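Local coordinates for GDSL-like protein (Roseburia intestinalis L1-82, PDB 6HFZ) that removes acetyl groups from acetylated beta-mannans as a two-domain carbohydrate esterase of the GDSL (SGNH hydrolase) family in a gut bacterium, at residues A[241-246]-A[253-258]; A[56-61]-A[198-203]. All coordinates share one frame; numbering follows the deposited sequence.

Interaction 1 of 2, residues A[241-246]-A[253-258]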
ATOM      1  N   HIS A 241      -3.903  13.492  -8.984  1.00 23.30           N
ATOM      2  CA  HIS A 241      -4.074  14.937  -9.272  1.00 24.37           C
ATOM      3  C   HIS A 241      -3.975  15.648  -7.925  1.00 20.98           C
ATOM      4  O   HIS A 241      -4.843  15.469  -7.044  1.00 20.75           O
ATOM      5  CB  HIS A 241      -5.391  15.202 -10.013  1.00 24.41           C
ATOM      6  CG  HIS A 241      -5.453  14.548 -11.342  1.00 27.60           C
ATOM      7  ND1 HIS A 241      -5.209  15.248 -12.531  1.00 26.41           N
ATOM      8  CD2 HIS A 241      -5.662  13.261 -11.696  1.00 26.18           C
ATOM      9  CE1 HIS A 241      -5.306  14.423 -13.541  1.00 28.70           C
ATOM     10  NE2 HIS A 241      -5.569  13.207 -13.068  1.00 28.60           N
ATOM     11  N   GLN A 242      -2.901  16.407  -7.754  1.00 19.69           N
ATOM     12  CA  GLN A 242      -2.630  17.131  -6.519  1.00 21.22           C
ATOM     13  C   GLN A 242      -2.389  18.608  -6.870  1.00 22.57           C
ATOM     14  O   GLN A 242      -2.707  19.027  -7.978  1.00 25.19           O
ATOM     15  CB  GLN A 242      -1.485  16.465  -5.776  1.00 20.81           C
ATOM     16  CG  GLN A 242      -1.864  15.064  -5.288  1.00 21.14           C
ATOM     17  CD  GLN A 242      -0.882  14.415  -4.357  1.00 23.95           C
ATOM     18  OE1 GLN A 242       0.186  13.954  -4.770  1.00 23.83           O
ATOM     19  NE2 GLN A 242      -1.246  14.343  -3.081  1.00 21.90           N
ATOM     20  N   ASN A 243      -1.907  19.394  -5.907  1.00 22.83           N
ATOM     21  CA  ASN A 243      -2.003  20.853  -6.027  1.00 24.23           C
ATOM     22  C   ASN A 243      -0.994  21.362  -7.076  1.00 28.30           C
ATOM     23  O   ASN A 243      -1.080  22.517  -7.403  1.00 26.63           O
ATOM     24  CB  ASN A 243      -1.973  21.561  -4.667  1.00 24.01           C
ATOM     25  CG  ASN A 243      -0.634  21.584  -3.946  1.00 24.10           C
ATOM     26  OD1 ASN A 243       0.416  21.745  -4.563  1.00 28.75           O
ATOM     27  ND2 ASN A 243      -0.676  21.551  -2.632  1.00 25.51           N
ATOM     28  N   SER A 244      -0.114  20.498  -7.620  1.00 29.26           N
ATOM     29  CA  SER A 244       0.796  20.851  -8.724  1.00 31.90           C
ATOM     30  C   SER A 244       0.074  20.789 -10.087  1.00 34.31           C
ATOM     31  O   SER A 244       0.616  21.222 -11.108  1.00 30.09           O
ATOM     32  CB  SER A 244       2.002  19.948  -8.735  1.00 34.33           C
ATOM     33  OG  SER A 244       1.610  18.567  -8.716  1.00 38.17           O
ATOM     34  N   ASP A 245      -1.149  20.241 -10.126  1.00 30.34           N
ATOM     35  CA  ASP A 245      -1.841  20.002 -11.392  1.00 32.69           C
ATOM     36  C   ASP A 245      -2.331  21.332 -11.983  1.00 32.60           C
ATOM     37  O   ASP A 245      -2.986  22.120 -11.317  1.00 32.29           O
ATOM     38  CB  ASP A 245      -3.023  19.054 -11.191  1.00 35.19           C
ATOM     39  CG  ASP A 245      -3.682  18.591 -12.481  1.00 45.38           C
ATOM     40  OD1 ASP A 245      -4.215  19.452 -13.243  1.00 50.10           O
ATOM     41  OD2 ASP A 245      -3.649  17.383 -12.730  1.00 47.23           O
ATOM     42  N   GLU A 246      -2.079  21.533 -13.272  1.00 41.10           N
ATOM     43  CA  GLU A 246      -2.327  22.853 -13.871  1.00 49.67           C
ATOM     44  C   GLU A 246      -3.801  23.028 -14.300  1.00 51.18           C
ATOM     45  O   GLU A 246      -4.182  24.154 -14.664  1.00 56.10           O
ATOM     46  CB  GLU A 246      -1.355  23.126 -15.025  1.00 51.27           C
ATOM     47  CG  GLU A 246      -1.294  22.045 -16.092  1.00 56.61           C
ATOM     48  CD  GLU A 246      -0.419  22.410 -17.286  1.00 61.75           C
ATOM     49  OE1 GLU A 246       0.637  23.054 -17.077  1.00 66.98           O
ATOM     50  OE2 GLU A 246      -0.804  22.071 -18.429  1.00 60.77           O
ATOM     51  N   PHE A 253     -11.331  26.302  -1.640  1.00 25.75           N
ATOM     52  CA  PHE A 253     -10.193  25.386  -1.293  1.00 26.33           C
ATOM     53  C   PHE A 253      -8.880  26.129  -1.567  1.00 27.28           C
ATOM     54  O   PHE A 253      -8.807  26.943  -2.460  1.00 29.16           O
ATOM     55  CB  PHE A 253     -10.280  24.079  -2.092  1.00 25.10           C
ATOM     56  CG  PHE A 253     -11.054  22.987  -1.416  1.00 25.03           C
ATOM     57  CD1 PHE A 253     -12.432  22.897  -1.542  1.00 23.73           C
ATOM     58  CD2 PHE A 253     -10.397  22.031  -0.666  1.00 22.92           C
ATOM     59  CE1 PHE A 253     -13.136  21.887  -0.909  1.00 25.04           C
ATOM     60  CE2 PHE A 253     -11.096  20.995  -0.063  1.00 26.25           C
ATOM     61  CZ  PHE A 253     -12.465  20.917  -0.195  1.00 25.24           C
ATOM     62  N   VAL A 254      -7.871  25.892  -0.735  1.00 27.43           N
ATOM     63  CA  VAL A 254      -6.573  26.557  -0.878  1.00 29.77           C
ATOM     64  C   VAL A 254      -5.469  25.488  -0.868  1.00 27.25           C
ATOM     65  O   VAL A 254      -5.459  24.593  -0.009  1.00 26.51           O
ATOM     66  CB  VAL A 254      -6.378  27.606   0.236  1.00 33.36           C
ATOM     67  CG1 VAL A 254      -6.780  27.092   1.604  1.00 43.44           C
ATOM     68  CG2 VAL A 254      -4.957  28.127   0.294  1.00 33.86           C
ATOM     69  N   ALA A 255      -4.519  25.610  -1.790  1.00 22.68           N
ATOM     70  CA  ALA A 255      -3.414  24.674  -1.851  1.00 24.00           C
ATOM     71  C   ALA A 255      -2.583  24.724  -0.561  1.00 28.47           C
ATOM     72  O   ALA A 255      -2.314  25.826  -0.033  1.00 29.13           O
ATOM     73  CB  ALA A 255      -2.563  25.006  -3.036  1.00 26.15           C
ATOM     74  N   ASP A 256      -2.132  23.547  -0.095  1.00 25.78           N
ATOM     75  CA  ASP A 256      -1.214  23.404   1.018  1.00 24.58           C
ATOM     76  C   ASP A 256       0.179  23.274   0.389  1.00 24.93           C
ATOM     77  O   ASP A 256       0.467  22.278  -0.223  1.00 25.47           O
ATOM     78  CB  ASP A 256      -1.582  22.207   1.904  1.00 26.47           C
ATOM     79  CG  ASP A 256      -0.501  21.781   2.887  1.00 27.58           C
ATOM     80  OD1 ASP A 256       0.385  22.638   3.225  1.00 24.51           O
ATOM     81  OD2 ASP A 256      -0.544  20.628   3.335  1.00 25.74           O
ATOM     82  N   THR A 257       1.029  24.302   0.530  1.00 23.85           N
ATOM     83  CA  THR A 257       2.321  24.308  -0.115  1.00 24.87           C
ATOM     84  C   THR A 257       3.443  23.906   0.864  1.00 25.85           C
ATOM     85  O   THR A 257       4.625  24.011   0.512  1.00 25.84           O
ATOM     86  CB  THR A 257       2.609  25.682  -0.740  1.00 26.96           C
ATOM     87  OG1 THR A 257       2.603  26.647   0.305  1.00 27.03           O
ATOM     88  CG2 THR A 257       1.579  26.093  -1.764  1.00 32.85           C
ATOM     89  N   SER A 258       3.097  23.379   2.043  1.00 26.32           N
ATOM     90  CA  SER A 258       4.100  23.057   3.074  1.00 27.25           C
ATOM     91  C   SER A 258       4.896  21.787   2.699  1.00 29.04           C
ATOM     92  O   SER A 258       4.537  21.007   1.789  1.00 23.72           O
ATOM     93  CB  SER A 258       3.438  22.987   4.438  1.00 31.95           C
ATOM     94  OG  SER A 258       2.635  21.837   4.536  1.00 35.39           O
TER
HETATM   95  O   HOH W   1       2.443  21.107  -2.619  1.00 24.92           O
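Asn243 and Ala255 bring the two backbones closest, 5.8 Å from CA to CA, where the type I turn from Gln242 to Asp245 faces the end of the short strand 254-255. Asn243 does the work across the gap. Its CG sits between the backbone N and the carbonyl carbon (chi1 72°), which swings the amide toward the other segment. CB lies against the methyl of Ala255, 3.9 Å from CB to CB, while ND2 donates to the backbone O of Asp256 at 2.8 Å. That bond is bent, 131° at the hydrogen, and ND2 approaches from above the carbonyl plane. A water takes the other half of the amide: it donates to Asn243 OD1 and, weakly, to the same O of Asp256. ND2 also bonds to the carbonyl of Gly270, in the loop leading to strand 271-273.

Each segment is braced internally. Behind the turn, His241 ND1 donates to Asp245 OD2 at 2.7 Å. On the far side, Asp256 OD1 accepts from both N and OG of Ser258, the first bond making an Asx turn, while OD2 meets Tyr362 OH. An alanine in place of Asn243 would probably leave the carbonyls of Asp256 and Gly270 without this donor and the water without its acceptor on OD1. With little apolar surface to share, this surface contact in the C-terminal beta domain depends on one amide, which donates to Asp256, just past strand 254-255, and to Gly270, just before strand 271-273, and so links the turn to the ends of both paired strands.

Interaction 2 of 2, residues A[56-61]-A[198-203]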
ATOM      1  N   ALA A  56      10.688  -5.249   8.373  1.00 18.97           N
ATOM      2  CA  ALA A  56      11.368  -4.740   7.205  1.00 20.58           C
ATOM      3  C   ALA A  56      12.868  -4.544   7.487  1.00 19.85           C
ATOM      4  O   ALA A  56      13.701  -4.972   6.721  1.00 20.39           O
ATOM      5  CB  ALA A  56      10.715  -3.468   6.680  1.00 19.97           C
ATOM      6  N   TYR A  57      13.175  -3.982   8.653  1.00 22.24           N
ATOM      7  CA  TYR A  57      14.585  -3.734   8.994  1.00 23.40           C
ATOM      8  C   TYR A  57      15.270  -5.073   9.289  1.00 22.31           C
ATOM      9  O   TYR A  57      16.439  -5.265   8.938  1.00 24.96           O
ATOM     10  CB  TYR A  57      14.652  -2.701  10.103  1.00 22.65           C
ATOM     11  CG  TYR A  57      15.995  -2.016  10.154  1.00 25.74           C
ATOM     12  CD1 TYR A  57      16.290  -0.922   9.362  1.00 26.88           C
ATOM     13  CD2 TYR A  57      16.992  -2.541  10.954  1.00 27.94           C
ATOM     14  CE1 TYR A  57      17.540  -0.328   9.393  1.00 30.70           C
ATOM     15  CE2 TYR A  57      18.253  -1.980  10.976  1.00 32.76           C
ATOM     16  CZ  TYR A  57      18.522  -0.871  10.205  1.00 32.52           C
ATOM     17  OH  TYR A  57      19.765  -0.304  10.309  1.00 37.21           O
ATOM     18  N   HIS A  58      14.532  -6.031   9.870  1.00 21.28           N
ATOM     19  CA  HIS A  58      15.084  -7.368  10.096  1.00 22.38           C
ATOM     20  C   HIS A  58      15.456  -8.036   8.773  1.00 23.54           C
ATOM     21  O   HIS A  58      16.501  -8.688   8.660  1.00 23.12           O
ATOM     22  CB  HIS A  58      14.155  -8.273  10.914  1.00 22.59           C
ATOM     23  CG  HIS A  58      14.061  -8.008  12.392  1.00 27.32           C
ATOM     24  ND1 HIS A  58      15.160  -8.003  13.259  1.00 29.90           N
ATOM     25  CD2 HIS A  58      12.982  -7.850  13.185  1.00 26.56           C
ATOM     26  CE1 HIS A  58      14.738  -7.821  14.507  1.00 30.85           C
ATOM     27  NE2 HIS A  58      13.409  -7.755  14.499  1.00 30.08           N
ATOM     28  N   VAL A  59      14.618  -7.881   7.739  1.00 21.40           N
ATOM     29  CA  VAL A  59      14.925  -8.461   6.467  1.00 22.64           C
ATOM     30  C   VAL A  59      16.138  -7.732   5.873  1.00 24.33           C
ATOM     31  O   VAL A  59      16.973  -8.342   5.187  1.00 24.22           O
ATOM     32  CB  VAL A  59      13.709  -8.391   5.538  1.00 22.85           C
ATOM     33  CG1 VAL A  59      14.044  -8.666   4.091  1.00 22.48           C
ATOM     34  CG2 VAL A  59      12.611  -9.301   6.035  1.00 23.17           C
ATOM     35  N   TYR A  60      16.173  -6.401   6.039  1.00 23.31           N
ATOM     36  CA  TYR A  60      17.296  -5.588   5.539  1.00 24.80           C
ATOM     37  C   TYR A  60      18.590  -6.100   6.198  1.00 26.41           C
ATOM     38  O   TYR A  60      19.624  -6.302   5.533  1.00 25.65           O
ATOM     39  CB  TYR A  60      17.004  -4.102   5.769  1.00 25.28           C
ATOM     40  CG  TYR A  60      18.166  -3.175   5.525  1.00 25.40           C
ATOM     41  CD1 TYR A  60      18.670  -2.963   4.254  1.00 28.85           C
ATOM     42  CD2 TYR A  60      18.744  -2.518   6.586  1.00 29.25           C
ATOM     43  CE1 TYR A  60      19.739  -2.101   4.037  1.00 29.41           C
ATOM     44  CE2 TYR A  60      19.819  -1.661   6.390  1.00 32.26           C
ATOM     45  CZ  TYR A  60      20.304  -1.456   5.119  1.00 31.89           C
ATOM     46  OH  TYR A  60      21.359  -0.596   4.971  1.00 42.08           O
ATOM     47  N   GLU A  61      18.524  -6.344   7.511  1.00 25.00           N
ATOM     48  CA  GLU A  61      19.687  -6.851   8.262  1.00 27.41           C
ATOM     49  C   GLU A  61      20.083  -8.238   7.735  1.00 31.13           C
ATOM     50  O   GLU A  61      21.293  -8.539   7.689  1.00 25.01           O
ATOM     51  CB  GLU A  61      19.434  -6.817   9.773  1.00 27.53           C
ATOM     52  CG  GLU A  61      19.490  -5.406  10.316  1.00 31.70           C
ATOM     53  CD  GLU A  61      19.567  -5.243  11.817  1.00 39.58           C
ATOM     54  OE1 GLU A  61      18.840  -5.955  12.521  1.00 46.41           O
ATOM     55  OE2 GLU A  61      20.334  -4.368  12.279  1.00 47.39           O
ATOM     56  N   GLY A 198       6.362 -10.087  17.672  1.00 23.55           N
ATOM     57  CA  GLY A 198       5.621 -10.411  16.451  1.00 22.10           C
ATOM     58  C   GLY A 198       6.392 -10.054  15.181  1.00 21.40           C
ATOM     59  O   GLY A 198       6.426 -10.842  14.233  1.00 20.71           O
ATOM     60  N   HIS A 199       6.993  -8.845  15.157  1.00 21.71           N
ATOM     61  CA  HIS A 199       7.831  -8.435  14.027  1.00 20.19           C
ATOM     62  C   HIS A 199       8.987  -9.410  13.821  1.00 20.31           C
ATOM     63  O   HIS A 199       9.348  -9.677  12.673  1.00 22.20           O
ATOM     64  CB  HIS A 199       8.367  -6.987  14.164  1.00 21.16           C
ATOM     65  CG  HIS A 199       7.384  -5.978  13.673  1.00 20.85           C
ATOM     66  ND1 HIS A 199       7.205  -5.734  12.324  1.00 19.57           N
ATOM     67  CD2 HIS A 199       6.484  -5.201  14.322  1.00 22.13           C
ATOM     68  CE1 HIS A 199       6.239  -4.832  12.185  1.00 19.71           C
ATOM     69  NE2 HIS A 199       5.830  -4.452  13.374  1.00 20.51           N
ATOM     70  N   ALA A 200       9.614  -9.879  14.907  1.00 21.17           N
ATOM     71  CA  ALA A 200      10.731 -10.839  14.763  1.00 24.65           C
ATOM     72  C   ALA A 200      10.225 -12.159  14.151  1.00 22.48           C
ATOM     73  O   ALA A 200      10.889 -12.720  13.262  1.00 23.26           O
ATOM     74  CB  ALA A 200      11.413 -11.070  16.091  1.00 25.91           C
ATOM     75  N   LEU A 201       9.032 -12.616  14.556  1.00 20.80           N
ATOM     76  CA  LEU A 201       8.399 -13.861  13.981  1.00 22.77           C
ATOM     77  C   LEU A 201       8.100 -13.658  12.488  1.00 19.39           C
ATOM     78  O   LEU A 201       8.357 -14.546  11.644  1.00 21.56           O
ATOM     79  CB  LEU A 201       7.110 -14.156  14.754  1.00 25.36           C
ATOM     80  CG  LEU A 201       6.877 -15.550  15.315  1.00 33.30           C
ATOM     81  CD1 LEU A 201       8.162 -16.316  15.555  1.00 32.35           C
ATOM     82  CD2 LEU A 201       6.042 -15.468  16.576  1.00 30.28           C
ATOM     83  N   VAL A 202       7.599 -12.484  12.112  1.00 19.77           N
ATOM     84  CA  VAL A 202       7.240 -12.232  10.720  1.00 18.86           C
ATOM     85  C   VAL A 202       8.508 -12.295   9.860  1.00 20.08           C
ATOM     86  O   VAL A 202       8.541 -12.922   8.773  1.00 19.68           O
ATOM     87  CB  VAL A 202       6.449 -10.922  10.521  1.00 20.16           C
ATOM     88  CG1 VAL A 202       6.394 -10.454   9.073  1.00 20.87           C
ATOM     89  CG2 VAL A 202       5.045 -11.058  11.104  1.00 19.53           C
ATOM     90  N   ALA A 203       9.559 -11.615  10.336  1.00 19.96           N
ATOM     91  CA  ALA A 203      10.817 -11.590   9.643  1.00 21.85           C
ATOM     92  C   ALA A 203      11.364 -13.012   9.559  1.00 21.24           C
ATOM     93  O   ALA A 203      11.983 -13.338   8.606  1.00 21.24           O
ATOM     94  CB  ALA A 203      11.773 -10.656  10.337  1.00 25.60           C
TER
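His58 reaches from helix 55-66 onto the flank of helix 196-215 and makes all the close contacts between these two segments. Its CB is pressed against the methyl of Ala203, 3.4 Å from CB to CB, a close approach for two aliphatic carbons. Beyond that point the imidazole runs back along the partner helix, toward its N-terminal end. CG is anti to the carbonyl carbon and beside the backbone N (chi1 -75°), a torsion that brings His58 CD2 to 4.1 Å from both Ala200 CA and His199 O. His58 NE2 lies 4.2 Å from Ala200 CB. The ring meets this surface obliquely, and no hydrogen bond joins the two segments.

Two alanines about one helical turn apart, Ala200 and Ala203, give the imidazole a low surface to lie on. The segment axes approach to 8.9 Å and cross at -46°, with His58 and Ala203 the nearest pair of CA atoms.

Further out, the CA-CB bond of His199 is directed toward segment 56-61, and its ring nitrogens are bonded just outside it: ND1 with the backbone N of Tyr55, at the start of helix 55-66, and NE2 with the carbonyl of Ser46. Elsewhere around the helices, Ala56 and Val59 touch Phe37 of strand 32-39, and Val202 touches Ile173 of helix 173-178. The interface between the segments is thus van der Waals in character, and a directional link between the helices is the hydrogen bond of His199 ND1 with Tyr55 N, at the first turn of helix 55-66 in this SGNH-hydrolase domain.

Interaction 2 comes first along the chain and interaction 1 follows, in series, on opposite sides of the chain's centre. Their centres are 37 Å apart and their nearest atoms about 23 Å, so neither touches the other. They share no helix, strand or sheet. Interaction 2 joins two helices of the N-terminal SGNH-hydrolase domain, built round a mixed sheet; near it, untouched by His199, lies a probable Ser41-His193-Asp190 triad. Interaction 1 belongs to the antiparallel beta domain that follows, at its surface. One contact thus packs two helices of the presumed catalytic domain, and the other links a surface turn to strand ends in the C-terminal beta domain.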